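Side-chain contacts in translation initiation factor eIF-2B (PDB 1VB5), which serves as a regulatory subunit of archaeal initiation factor 2B and probably takes part in exchanging GDP for GTP on initiation factor 2: residues E8-M13 against V56-S61; R97-I102 against Y215-T220; K257-I262 against V269-D274. All coordinates share one frame; numbering follows the deposited sequence.

Contact 1 (E8-M13 against V56-S61); sequences EILREM and VKVNPS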
ATOM      1  N   GLU B   8     -11.508  32.506   4.120  1.00 49.25           N
ATOM      2  CA  GLU B   8     -11.022  32.037   2.832  1.00 50.17           C
ATOM      3  C   GLU B   8      -9.728  31.247   2.993  1.00 47.13           C
ATOM      4  O   GLU B   8      -9.476  30.302   2.246  1.00 45.33           O
ATOM      5  CB  GLU B   8     -10.797  33.210   1.874  1.00 56.30           C
ATOM      6  CG  GLU B   8     -10.510  32.768   0.442  1.00 65.33           C
ATOM      7  CD  GLU B   8     -11.560  31.793  -0.089  1.00 74.06           C
ATOM      8  OE1 GLU B   8     -12.756  32.165  -0.133  1.00 75.35           O
ATOM      9  OE2 GLU B   8     -11.190  30.656  -0.460  1.00 72.68           O
ATOM     10  N   ILE B   9      -8.905  31.639   3.961  1.00 44.58           N
ATOM     11  CA  ILE B   9      -7.657  30.929   4.201  1.00 42.01           C
ATOM     12  C   ILE B   9      -8.010  29.571   4.797  1.00 39.90           C
ATOM     13  O   ILE B   9      -7.356  28.568   4.508  1.00 35.37           O
ATOM     14  CB  ILE B   9      -6.734  31.697   5.178  1.00 42.29           C
ATOM     15  CG1 ILE B   9      -6.388  33.073   4.601  1.00 41.92           C
ATOM     16  CG2 ILE B   9      -5.453  30.903   5.414  1.00 37.56           C
ATOM     17  CD1 ILE B   9      -5.537  33.937   5.521  1.00 36.01           C
ATOM     18  N   LEU B  10      -9.052  29.542   5.625  1.00 36.06           N
ATOM     19  CA  LEU B  10      -9.490  28.296   6.239  1.00 38.88           C
ATOM     20  C   LEU B  10      -9.878  27.308   5.139  1.00 42.68           C
ATOM     21  O   LEU B  10      -9.547  26.123   5.210  1.00 37.07           O
ATOM     22  CB  LEU B  10     -10.680  28.545   7.173  1.00 39.69           C
ATOM     23  CG  LEU B  10     -10.377  29.286   8.483  1.00 45.70           C
ATOM     24  CD1 LEU B  10     -11.658  29.478   9.284  1.00 38.44           C
ATOM     25  CD2 LEU B  10      -9.366  28.494   9.297  1.00 40.24           C
ATOM     26  N   ARG B  11     -10.573  27.808   4.118  1.00 40.89           N
ATOM     27  CA  ARG B  11     -10.990  26.973   2.996  1.00 43.65           C
ATOM     28  C   ARG B  11      -9.762  26.493   2.231  1.00 42.11           C
ATOM     29  O   ARG B  11      -9.642  25.312   1.909  1.00 43.50           O
ATOM     30  CB  ARG B  11     -11.895  27.755   2.035  1.00 43.78           C
ATOM     31  CG  ARG B  11     -13.178  28.285   2.646  1.00 49.10           C
ATOM     32  CD  ARG B  11     -14.108  28.849   1.573  1.00 52.16           C
ATOM     33  NE  ARG B  11     -15.304  29.459   2.153  1.00 59.62           N
ATOM     34  CZ  ARG B  11     -15.401  30.737   2.513  1.00 57.02           C
ATOM     35  NH1 ARG B  11     -14.374  31.560   2.348  1.00 53.90           N
ATOM     36  NH2 ARG B  11     -16.527  31.188   3.050  1.00 63.37           N
ATOM     37  N   GLU B  12      -8.850  27.418   1.941  1.00 39.74           N
ATOM     38  CA  GLU B  12      -7.637  27.084   1.205  1.00 42.25           C
ATOM     39  C   GLU B  12      -6.856  25.961   1.889  1.00 43.40           C
ATOM     40  O   GLU B  12      -6.280  25.096   1.226  1.00 38.24           O
ATOM     41  CB  GLU B  12      -6.757  28.325   1.058  1.00 47.33           C
ATOM     42  CG  GLU B  12      -5.555  28.126   0.150  1.00 53.25           C
ATOM     43  CD  GLU B  12      -4.818  29.425  -0.138  1.00 64.43           C
ATOM     44  OE1 GLU B  12      -3.820  29.386  -0.894  1.00 63.98           O
ATOM     45  OE2 GLU B  12      -5.235  30.483   0.391  1.00 62.82           O
ATOM     46  N   MET B  13      -6.840  25.974   3.217  1.00 40.60           N
ATOM     47  CA  MET B  13      -6.131  24.947   3.971  1.00 43.42           C
ATOM     48  C   MET B  13      -6.887  23.628   3.862  1.00 43.70           C
ATOM     49  O   MET B  13      -6.290  22.563   3.700  1.00 41.20           O
ATOM     50  CB  MET B  13      -6.022  25.342   5.449  1.00 36.97           C
ATOM     51  CG  MET B  13      -5.349  26.687   5.702  1.00 42.54           C
ATOM     52  SD  MET B  13      -5.120  27.033   7.463  1.00 39.75           S
ATOM     53  CE  MET B  13      -6.786  27.152   7.993  1.00 36.27           C
ATOM     54  N   VAL B  56      -7.720  24.170  14.339  1.00 37.37           N
ATOM     55  CA  VAL B  56      -7.513  22.789  14.747  1.00 38.96           C
ATOM     56  C   VAL B  56      -8.463  21.852  13.999  1.00 40.97           C
ATOM     57  O   VAL B  56      -8.106  20.711  13.703  1.00 40.28           O
ATOM     58  CB  VAL B  56      -7.714  22.633  16.276  1.00 37.30           C
ATOM     59  CG1 VAL B  56      -7.765  21.164  16.658  1.00 45.36           C
ATOM     60  CG2 VAL B  56      -6.566  23.315  17.017  1.00 36.48           C
ATOM     61  N   LYS B  57      -9.666  22.337  13.685  1.00 39.12           N
ATOM     62  CA  LYS B  57     -10.660  21.537  12.966  1.00 40.23           C
ATOM     63  C   LYS B  57     -10.239  21.232  11.531  1.00 38.30           C
ATOM     64  O   LYS B  57     -10.709  20.262  10.936  1.00 37.96           O
ATOM     65  CB  LYS B  57     -12.018  22.246  12.938  1.00 43.13           C
ATOM     66  CG  LYS B  57     -12.753  22.269  14.263  1.00 49.07           C
ATOM     67  CD  LYS B  57     -14.090  22.982  14.114  1.00 56.59           C
ATOM     68  CE  LYS B  57     -14.795  23.155  15.452  1.00 61.53           C
ATOM     69  NZ  LYS B  57     -16.025  23.996  15.320  1.00 62.50           N
ATOM     70  N   VAL B  58      -9.364  22.061  10.973  1.00 31.08           N
ATOM     71  CA  VAL B  58      -8.899  21.849   9.608  1.00 34.85           C
ATOM     72  C   VAL B  58      -8.387  20.417   9.455  1.00 37.83           C
ATOM     73  O   VAL B  58      -8.699  19.739   8.477  1.00 34.81           O
ATOM     74  CB  VAL B  58      -7.776  22.840   9.247  1.00 34.33           C
ATOM     75  CG1 VAL B  58      -7.208  22.520   7.873  1.00 32.24           C
ATOM     76  CG2 VAL B  58      -8.323  24.254   9.272  1.00 38.89           C
ATOM     77  N   ASN B  59      -7.599  19.964  10.426  1.00 35.21           N
ATOM     78  CA  ASN B  59      -7.066  18.606  10.411  1.00 33.42           C
ATOM     79  C   ASN B  59      -6.646  18.210  11.819  1.00 33.84           C
ATOM     80  O   ASN B  59      -5.520  18.475  12.243  1.00 33.87           O
ATOM     81  CB  ASN B  59      -5.865  18.498   9.471  1.00 34.31           C
ATOM     82  CG  ASN B  59      -5.423  17.057   9.264  1.00 36.23           C
ATOM     83  OD1 ASN B  59      -5.418  16.259  10.204  1.00 39.44           O
ATOM     84  ND2 ASN B  59      -5.042  16.721   8.038  1.00 32.54           N
ATOM     85  N   PRO B  60      -7.557  17.571  12.570  1.00 33.48           N
ATOM     86  CA  PRO B  60      -7.278  17.135  13.942  1.00 33.12           C
ATOM     87  C   PRO B  60      -6.124  16.133  14.042  1.00 33.03           C
ATOM     88  O   PRO B  60      -5.723  15.760  15.143  1.00 31.71           O
ATOM     89  CB  PRO B  60      -8.607  16.533  14.391  1.00 35.92           C
ATOM     90  CG  PRO B  60      -9.618  17.312  13.598  1.00 37.49           C
ATOM     91  CD  PRO B  60      -8.976  17.361  12.233  1.00 33.65           C
ATOM     92  N   SER B  61      -5.598  15.699  12.896  1.00 27.17           N
ATOM     93  CA  SER B  61      -4.486  14.746  12.877  1.00 31.84           C
ATOM     94  C   SER B  61      -3.126  15.445  12.906  1.00 28.93           C
ATOM     95  O   SER B  61      -2.094  14.796  13.066  1.00 25.64           O
ATOM     96  CB  SER B  61      -4.558  13.851  11.629  1.00 32.74           C
ATOM     97  OG  SER B  61      -5.698  13.004  11.649  1.00 31.45           O
TER
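Met13 and Val58 meet through apolar groups, their side chains crossing at about a right angle, and both branches of the valine are in use. Its CG2 takes the methyl end of the methionine, with Met13 CE 3.5 Å from Val58 CG2, while Val58 CG1 lies 3.9 Å from Met13 CB at the root of the chain. The methionine runs extended to its sulfur and then bends (chi3 -65°), a turn that carries CE closer to the valine than SD comes. Leu10, one helical turn earlier, adds a looser touch, its CD2 4.4 Å from the same Val58 CG2.

Here the short N-terminal helix 4-14 lies against the last turn of helix 41-58 within the helical N-terminal part of the fold. Met13 also rests on Leu24 and Lys27 of helix 21-38, and Val58 on Leu65 of helix 63-71, which makes the pair a joint among four helices.

Polar interactions lie around this apolar seam. Arg11 NH1 forms a salt bridge with Glu8 OE1 (3.0 Å) along helix 4-14, and Glu4 gives the guanidinium a second carboxylate. Close to the seam, Lys14 donates to the backbone O of Val58, a polar link between the two helices. After Val58 the chain makes an Asx turn: Ser61 N donates to Asn59 OD1 (2.8 Å) in the carbonyl plane, through a bond bent to 139° at the hydrogen. Ser61 OG is in turn hydrogen-bonded to Met233 O and Met235 N.

Contact 2 (R97-I102 against Y215-T220); sequences RELASI and YVAAET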
ATOM      1  N   ARG B  97      15.258  23.897   9.603  1.00 23.44           N
ATOM      2  CA  ARG B  97      16.663  23.990   9.211  1.00 28.11           C
ATOM      3  C   ARG B  97      17.580  23.182  10.128  1.00 27.54           C
ATOM      4  O   ARG B  97      18.452  22.442   9.662  1.00 25.07           O
ATOM      5  CB  ARG B  97      17.113  25.454   9.200  1.00 39.66           C
ATOM      6  CG  ARG B  97      16.745  26.210   7.930  1.00 59.63           C
ATOM      7  CD  ARG B  97      17.586  25.705   6.759  1.00 75.65           C
ATOM      8  NE  ARG B  97      17.271  26.364   5.489  1.00 81.39           N
ATOM      9  CZ  ARG B  97      17.976  26.200   4.370  1.00 81.43           C
ATOM     10  NH1 ARG B  97      19.040  25.402   4.359  1.00 76.25           N
ATOM     11  NH2 ARG B  97      17.618  26.830   3.258  1.00 80.83           N
ATOM     12  N   GLU B  98      17.380  23.321  11.433  1.00 22.00           N
ATOM     13  CA  GLU B  98      18.206  22.604  12.397  1.00 28.40           C
ATOM     14  C   GLU B  98      17.951  21.096  12.349  1.00 22.04           C
ATOM     15  O   GLU B  98      18.880  20.296  12.457  1.00 18.26           O
ATOM     16  CB  GLU B  98      17.950  23.138  13.811  1.00 32.82           C
ATOM     17  CG  GLU B  98      18.901  22.587  14.862  1.00 42.10           C
ATOM     18  CD  GLU B  98      20.354  22.628  14.411  1.00 49.17           C
ATOM     19  OE1 GLU B  98      20.751  23.632  13.778  1.00 58.05           O
ATOM     20  OE2 GLU B  98      21.099  21.661  14.694  1.00 48.08           O
ATOM     21  N   LEU B  99      16.692  20.709  12.176  1.00 22.22           N
ATOM     22  CA  LEU B  99      16.354  19.290  12.115  1.00 20.58           C
ATOM     23  C   LEU B  99      17.006  18.695  10.863  1.00 25.57           C
ATOM     24  O   LEU B  99      17.585  17.603  10.907  1.00 21.30           O
ATOM     25  CB  LEU B  99      14.830  19.110  12.075  1.00 19.76           C
ATOM     26  CG  LEU B  99      14.228  17.711  12.310  1.00 17.60           C
ATOM     27  CD1 LEU B  99      12.725  17.833  12.478  1.00 15.58           C
ATOM     28  CD2 LEU B  99      14.560  16.781  11.152  1.00 12.50           C
ATOM     29  N   ALA B 100      16.929  19.434   9.757  1.00 19.20           N
ATOM     30  CA  ALA B 100      17.510  18.982   8.495  1.00 24.76           C
ATOM     31  C   ALA B 100      18.997  18.685   8.648  1.00 24.08           C
ATOM     32  O   ALA B 100      19.489  17.659   8.162  1.00 27.06           O
ATOM     33  CB  ALA B 100      17.294  20.037   7.406  1.00 20.48           C
ATOM     34  N   SER B 101      19.710  19.582   9.324  1.00 24.87           N
ATOM     35  CA  SER B 101      21.144  19.415   9.532  1.00 23.45           C
ATOM     36  C   SER B 101      21.455  18.150  10.322  1.00 18.01           C
ATOM     37  O   SER B 101      22.427  17.448  10.036  1.00 21.78           O
ATOM     38  CB  SER B 101      21.719  20.628  10.265  1.00 18.55           C
ATOM     39  OG  SER B 101      23.103  20.448  10.500  1.00 23.42           O
ATOM     40  N   ILE B 102      20.628  17.867  11.321  1.00 22.92           N
ATOM     41  CA  ILE B 102      20.809  16.685  12.153  1.00 21.27           C
ATOM     42  C   ILE B 102      20.433  15.419  11.375  1.00 26.57           C
ATOM     43  O   ILE B 102      21.115  14.399  11.469  1.00 21.50           O
ATOM     44  CB  ILE B 102      19.955  16.792  13.429  1.00 26.88           C
ATOM     45  CG1 ILE B 102      20.464  17.965  14.276  1.00 23.89           C
ATOM     46  CG2 ILE B 102      19.998  15.471  14.210  1.00 18.98           C
ATOM     47  CD1 ILE B 102      19.631  18.265  15.496  1.00 20.87           C
ATOM     48  N   TYR B 215      13.402   5.746  10.876  1.00 21.77           N
ATOM     49  CA  TYR B 215      13.431   7.029  11.576  1.00 16.61           C
ATOM     50  C   TYR B 215      12.281   7.935  11.184  1.00 14.86           C
ATOM     51  O   TYR B 215      11.831   7.938  10.033  1.00 14.65           O
ATOM     52  CB  TYR B 215      14.749   7.767  11.318  1.00 15.24           C
ATOM     53  CG  TYR B 215      15.943   7.185  12.040  1.00 13.10           C
ATOM     54  CD1 TYR B 215      16.632   6.079  11.527  1.00 14.38           C
ATOM     55  CD2 TYR B 215      16.383   7.740  13.243  1.00 13.02           C
ATOM     56  CE1 TYR B 215      17.739   5.548  12.201  1.00 13.16           C
ATOM     57  CE2 TYR B 215      17.479   7.216  13.924  1.00  9.59           C
ATOM     58  CZ  TYR B 215      18.155   6.129  13.400  1.00 14.90           C
ATOM     59  OH  TYR B 215      19.271   5.653  14.062  1.00 20.76           O
ATOM     60  N   VAL B 216      11.818   8.710  12.154  1.00 13.44           N
ATOM     61  CA  VAL B 216      10.726   9.644  11.946  1.00 17.98           C
ATOM     62  C   VAL B 216      11.253  11.061  12.153  1.00 20.84           C
ATOM     63  O   VAL B 216      11.929  11.335  13.141  1.00 19.22           O
ATOM     64  CB  VAL B 216       9.582   9.383  12.947  1.00 21.71           C
ATOM     65  CG1 VAL B 216       8.499  10.455  12.800  1.00 23.76           C
ATOM     66  CG2 VAL B 216       9.007   7.994  12.718  1.00 14.15           C
ATOM     67  N   ALA B 217      10.963  11.949  11.210  1.00 21.29           N
ATOM     68  CA  ALA B 217      11.410  13.335  11.312  1.00 18.99           C
ATOM     69  C   ALA B 217      10.237  14.188  11.763  1.00 19.13           C
ATOM     70  O   ALA B 217       9.241  14.312  11.047  1.00 16.72           O
ATOM     71  CB  ALA B 217      11.922  13.823   9.960  1.00 19.81           C
ATOM     72  N   ALA B 218      10.346  14.772  12.951  1.00 15.32           N
ATOM     73  CA  ALA B 218       9.266  15.602  13.465  1.00 17.38           C
ATOM     74  C   ALA B 218       9.765  16.741  14.341  1.00 16.68           C
ATOM     75  O   ALA B 218      10.401  16.511  15.367  1.00 17.50           O
ATOM     76  CB  ALA B 218       8.286  14.745  14.254  1.00 17.97           C
ATOM     77  N   GLU B 219       9.484  17.975  13.933  1.00 19.38           N
ATOM     78  CA  GLU B 219       9.895  19.117  14.732  1.00 21.22           C
ATOM     79  C   GLU B 219       9.086  19.064  16.023  1.00 24.56           C
ATOM     80  O   GLU B 219       8.003  18.475  16.067  1.00 22.22           O
ATOM     81  CB  GLU B 219       9.619  20.442  14.005  1.00 18.63           C
ATOM     82  CG  GLU B 219      10.480  20.668  12.774  1.00 20.92           C
ATOM     83  CD  GLU B 219       9.865  20.099  11.503  1.00 29.17           C
ATOM     84  OE1 GLU B 219       8.992  19.212  11.601  1.00 25.75           O
ATOM     85  OE2 GLU B 219      10.265  20.535  10.400  1.00 28.98           O
ATOM     86  N   THR B 220       9.625  19.680  17.067  1.00 20.65           N
ATOM     87  CA  THR B 220       8.980  19.717  18.369  1.00 24.55           C
ATOM     88  C   THR B 220       7.538  20.237  18.364  1.00 20.87           C
ATOM     89  O   THR B 220       6.722  19.816  19.183  1.00 19.21           O
ATOM     90  CB  THR B 220       9.847  20.549  19.345  1.00 28.81           C
ATOM     91  OG1 THR B 220      10.909  19.722  19.839  1.00 35.20           O
ATOM     92  CG2 THR B 220       9.028  21.082  20.497  1.00 41.54           C
TER
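Leu99 reaches Glu219 by swinging CG to the far side from its own amide nitrogen (chi1 -167°), and Glu219 meets it with a chain bent at chi2 (89°); the two side chains cross at about a right angle. The setting is the Rossmann-like alpha/beta domain: Leu99 belongs to the second half of the long helix 78-106, which packs on the sheet where strand 214-217 ends and its chain runs on into a loop.

The leucine forks over that exit. Its CD2 takes the strand side, 4.1 Å from Ala217 CB, whereas CD1 settles on the backbone beyond, 3.7 Å from Ala218 C and 3.6 Å from Glu219 N. The methyl of Ala218 points away from the helix and packs on Ile262, leaving its backbone to face Leu99. Ile263 of the neighbouring strand and Thr121 and Ile125 of helix 120-131 also touch Leu99 and place it in the layer between helices and sheet.

Glu219 is buried too, yet its polar end has a partner: OE2 is hydrogen-bonded to Thr121 OG1, while OE1 has a long, weak ion pair with Lys222. The leucine instead rests on the bend of the glutamate chain, with Leu99 CD1 3.6 Å from Glu219 CG and the carboxylate carbon, Glu219 CD, next at 3.8 Å.

Contact 3 (K257-I262 against V269-D274); sequences KYVRGI and VIPPRD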
ATOM      1  N   LYS B 257       7.553   1.037  19.050  1.00 19.56           N
ATOM      2  CA  LYS B 257       8.474  -0.099  18.983  1.00 18.22           C
ATOM      3  C   LYS B 257       9.028  -0.409  17.597  1.00 15.18           C
ATOM      4  O   LYS B 257       9.904  -1.260  17.451  1.00 19.14           O
ATOM      5  CB  LYS B 257       7.848  -1.355  19.608  1.00 20.36           C
ATOM      6  CG  LYS B 257       6.674  -1.987  18.865  1.00 21.45           C
ATOM      7  CD  LYS B 257       6.122  -3.129  19.712  1.00 24.56           C
ATOM      8  CE  LYS B 257       4.994  -3.894  19.036  1.00 32.62           C
ATOM      9  NZ  LYS B 257       4.456  -4.963  19.939  1.00 24.26           N
ATOM     10  N   TYR B 258       8.530   0.285  16.582  1.00 16.01           N
ATOM     11  CA  TYR B 258       9.021   0.094  15.221  1.00 16.42           C
ATOM     12  C   TYR B 258       9.824   1.324  14.782  1.00 21.04           C
ATOM     13  O   TYR B 258      10.272   1.409  13.638  1.00 20.34           O
ATOM     14  CB  TYR B 258       7.854  -0.116  14.258  1.00 18.51           C
ATOM     15  CG  TYR B 258       6.999  -1.311  14.599  1.00 17.86           C
ATOM     16  CD1 TYR B 258       5.680  -1.148  15.013  1.00 15.68           C
ATOM     17  CD2 TYR B 258       7.507  -2.606  14.502  1.00 16.58           C
ATOM     18  CE1 TYR B 258       4.881  -2.244  15.321  1.00 19.98           C
ATOM     19  CE2 TYR B 258       6.718  -3.712  14.808  1.00 21.34           C
ATOM     20  CZ  TYR B 258       5.404  -3.521  15.214  1.00 22.98           C
ATOM     21  OH  TYR B 258       4.601  -4.604  15.480  1.00 29.12           O
ATOM     22  N   VAL B 259      10.010   2.267  15.705  1.00 18.85           N
ATOM     23  CA  VAL B 259      10.738   3.504  15.427  1.00 14.35           C
ATOM     24  C   VAL B 259      12.096   3.551  16.131  1.00 16.67           C
ATOM     25  O   VAL B 259      12.163   3.436  17.359  1.00 15.84           O
ATOM     26  CB  VAL B 259       9.904   4.730  15.880  1.00 18.03           C
ATOM     27  CG1 VAL B 259      10.659   6.024  15.590  1.00 15.18           C
ATOM     28  CG2 VAL B 259       8.542   4.726  15.180  1.00 12.25           C
ATOM     29  N   ARG B 260      13.171   3.705  15.354  1.00 14.43           N
ATOM     30  CA  ARG B 260      14.522   3.795  15.906  1.00 16.16           C
ATOM     31  C   ARG B 260      14.629   5.085  16.719  1.00 15.31           C
ATOM     32  O   ARG B 260      15.103   5.090  17.853  1.00 18.44           O
ATOM     33  CB  ARG B 260      15.582   3.868  14.798  1.00 21.42           C
ATOM     34  CG  ARG B 260      16.038   2.560  14.167  1.00 29.41           C
ATOM     35  CD  ARG B 260      16.732   1.653  15.157  1.00 20.52           C
ATOM     36  NE  ARG B 260      15.762   0.935  15.968  1.00 20.06           N
ATOM     37  CZ  ARG B 260      16.059   0.287  17.084  1.00 16.10           C
ATOM     38  NH1 ARG B 260      17.312   0.265  17.523  1.00 15.21           N
ATOM     39  NH2 ARG B 260      15.100  -0.328  17.764  1.00 18.29           N
ATOM     40  N   GLY B 261      14.207   6.185  16.108  1.00 19.08           N
ATOM     41  CA  GLY B 261      14.264   7.473  16.775  1.00 12.75           C
ATOM     42  C   GLY B 261      13.466   8.525  16.039  1.00 12.25           C
ATOM     43  O   GLY B 261      13.074   8.326  14.889  1.00 14.28           O
ATOM     44  N   ILE B 262      13.202   9.635  16.718  1.00 13.47           N
ATOM     45  CA  ILE B 262      12.471  10.754  16.141  1.00 12.98           C
ATOM     46  C   ILE B 262      13.467  11.908  16.024  1.00 19.43           C
ATOM     47  O   ILE B 262      14.034  12.366  17.028  1.00 19.79           O
ATOM     48  CB  ILE B 262      11.296  11.168  17.039  1.00 14.61           C
ATOM     49  CG1 ILE B 262      10.372   9.960  17.248  1.00 14.76           C
ATOM     50  CG2 ILE B 262      10.534  12.335  16.393  1.00 11.91           C
ATOM     51  CD1 ILE B 262       9.266  10.158  18.247  1.00 13.02           C
ATOM     52  N   VAL B 269      15.506  11.973  19.402  1.00 19.15           N
ATOM     53  CA  VAL B 269      14.886  11.471  20.623  1.00 24.30           C
ATOM     54  C   VAL B 269      14.444  10.001  20.462  1.00 26.42           C
ATOM     55  O   VAL B 269      14.075   9.568  19.365  1.00 20.37           O
ATOM     56  CB  VAL B 269      13.652  12.348  20.983  1.00 26.85           C
ATOM     57  CG1 VAL B 269      12.799  12.576  19.759  1.00 27.74           C
ATOM     58  CG2 VAL B 269      12.809  11.678  22.025  1.00 40.69           C
ATOM     59  N   ILE B 270      14.483   9.249  21.559  1.00 18.51           N
ATOM     60  CA  ILE B 270      14.089   7.845  21.559  1.00 19.13           C
ATOM     61  C   ILE B 270      12.713   7.654  22.200  1.00 20.06           C
ATOM     62  O   ILE B 270      12.549   7.840  23.409  1.00 22.30           O
ATOM     63  CB  ILE B 270      15.090   6.990  22.349  1.00 16.04           C
ATOM     64  CG1 ILE B 270      16.502   7.198  21.803  1.00 16.48           C
ATOM     65  CG2 ILE B 270      14.685   5.517  22.269  1.00 18.66           C
ATOM     66  CD1 ILE B 270      17.569   6.394  22.530  1.00 14.02           C
ATOM     67  N   PRO B 271      11.699   7.286  21.402  1.00 16.59           N
ATOM     68  CA  PRO B 271      10.381   7.098  22.015  1.00 16.73           C
ATOM     69  C   PRO B 271      10.352   5.758  22.753  1.00 15.92           C
ATOM     70  O   PRO B 271      11.100   4.841  22.412  1.00 13.47           O
ATOM     71  CB  PRO B 271       9.441   7.121  20.817  1.00 15.66           C
ATOM     72  CG  PRO B 271      10.265   6.406  19.767  1.00 18.33           C
ATOM     73  CD  PRO B 271      11.659   7.009  19.955  1.00 14.54           C
ATOM     74  N   PRO B 272       9.501   5.633  23.782  1.00 15.15           N
ATOM     75  CA  PRO B 272       8.590   6.671  24.271  1.00 16.04           C
ATOM     76  C   PRO B 272       9.172   7.405  25.480  1.00 14.68           C
ATOM     77  O   PRO B 272       8.642   8.426  25.915  1.00 19.11           O
ATOM     78  CB  PRO B 272       7.362   5.865  24.653  1.00 15.55           C
ATOM     79  CG  PRO B 272       7.996   4.687  25.335  1.00 14.97           C
ATOM     80  CD  PRO B 272       9.167   4.331  24.393  1.00 12.15           C
ATOM     81  N   ARG B 273      10.261   6.879  26.023  1.00 20.21           N
ATOM     82  CA  ARG B 273      10.894   7.462  27.205  1.00 25.99           C
ATOM     83  C   ARG B 273      11.293   8.940  27.126  1.00 28.71           C
ATOM     84  O   ARG B 273      11.068   9.689  28.074  1.00 22.93           O
ATOM     85  CB  ARG B 273      12.107   6.617  27.595  1.00 22.15           C
ATOM     86  CG  ARG B 273      11.721   5.348  28.328  1.00 25.70           C
ATOM     87  CD  ARG B 273      11.532   5.645  29.804  1.00 34.93           C
ATOM     88  NE  ARG B 273      10.581   4.742  30.431  1.00 27.83           N
ATOM     89  CZ  ARG B 273      10.603   4.409  31.715  1.00 23.74           C
ATOM     90  NH1 ARG B 273      11.536   4.901  32.523  1.00 17.72           N
ATOM     91  NH2 ARG B 273       9.687   3.581  32.187  1.00 19.62           N
ATOM     92  N   ASP B 274      11.875   9.364  26.011  1.00 30.16           N
ATOM     93  CA  ASP B 274      12.289  10.761  25.887  1.00 30.89           C
ATOM     94  C   ASP B 274      11.132  11.688  25.535  1.00 31.60           C
ATOM     95  O   ASP B 274      11.283  12.908  25.532  1.00 34.17           O
ATOM     96  CB  ASP B 274      13.392  10.908  24.841  1.00 22.58           C
ATOM     97  CG  ASP B 274      14.607  10.069  25.149  1.00 24.43           C
ATOM     98  OD1 ASP B 274      14.706   9.556  26.285  1.00 35.93           O
ATOM     99  OD2 ASP B 274      15.472   9.930  24.254  1.00 26.77           O
TER
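Ile262 and Val269 form an antiparallel hydrogen-bonded pair, their CA atoms 5.1 Å apart. Both backbone hydrogen bonds of the pair are short: Ile262 N reaches Val269 O at 2.8 Å, nearly straight at the hydrogen (171°) and in the carbonyl plane, and Val269 N reaches Ile262 O at 2.8 Å from a position tilted 22° out of that carbonyl plane.

The side chains of the pair lie side by side on one face of the sheet and point the same way. Val269 CG1 is modelled only 3.4 Å from Ile262 CB, an approach tighter than usual and doubtful in its exact value. Ile262 stretches on past its neighbour, with CG1 anti to its carbonyl carbon (chi1 -57°) and the chain extended, and its CD1 ends 4.0 Å from Pro271 CB.

Topologically this is a beta hairpin. Strand 261-264 continues the parallel order of the Rossmann-like sheet, and 267-269 turns back on it as the antiparallel outermost strand on that side within the chain. On the other flank the backbone of Gly261 is hydrogen-bonded to that of Val216, so the hairpin is stitched directly to strand 214-217.

Past the hairpin, Pro271 wedges its ring against the first segment. Its CG lies 4.2 Å from Val259 CG1 and its CD 4.1 Å from Gly261 CA; Trp256 packs on the proline as well. The chain then turns through a cis peptide before Pro272. Asp274 comes back to Ile270, whose N donates to Asp274 OD2 (3.0 Å) from above the carboxylate plane.

Overall arrangement
From the N terminus the chain closes three loops in series, none of them enclosing or crossing another. Contact 1 closes a largely helical loop without strands in the N-terminal part. Contact 2 spans a far longer excursion, 112 residues that hold most of the parallel strands and their connecting helices, and sets the second half of the long helix 78-106 against the sheet. Contact 3 closes the short hairpin at the sheet's edge. Contacts 2 and 3 touch, because strands 214-217 and 261-264 are neighbours in the sheet. Contact 1 stands apart, its centre about 24 Å from that of contact 2 and about 29 Å from that of contact 3.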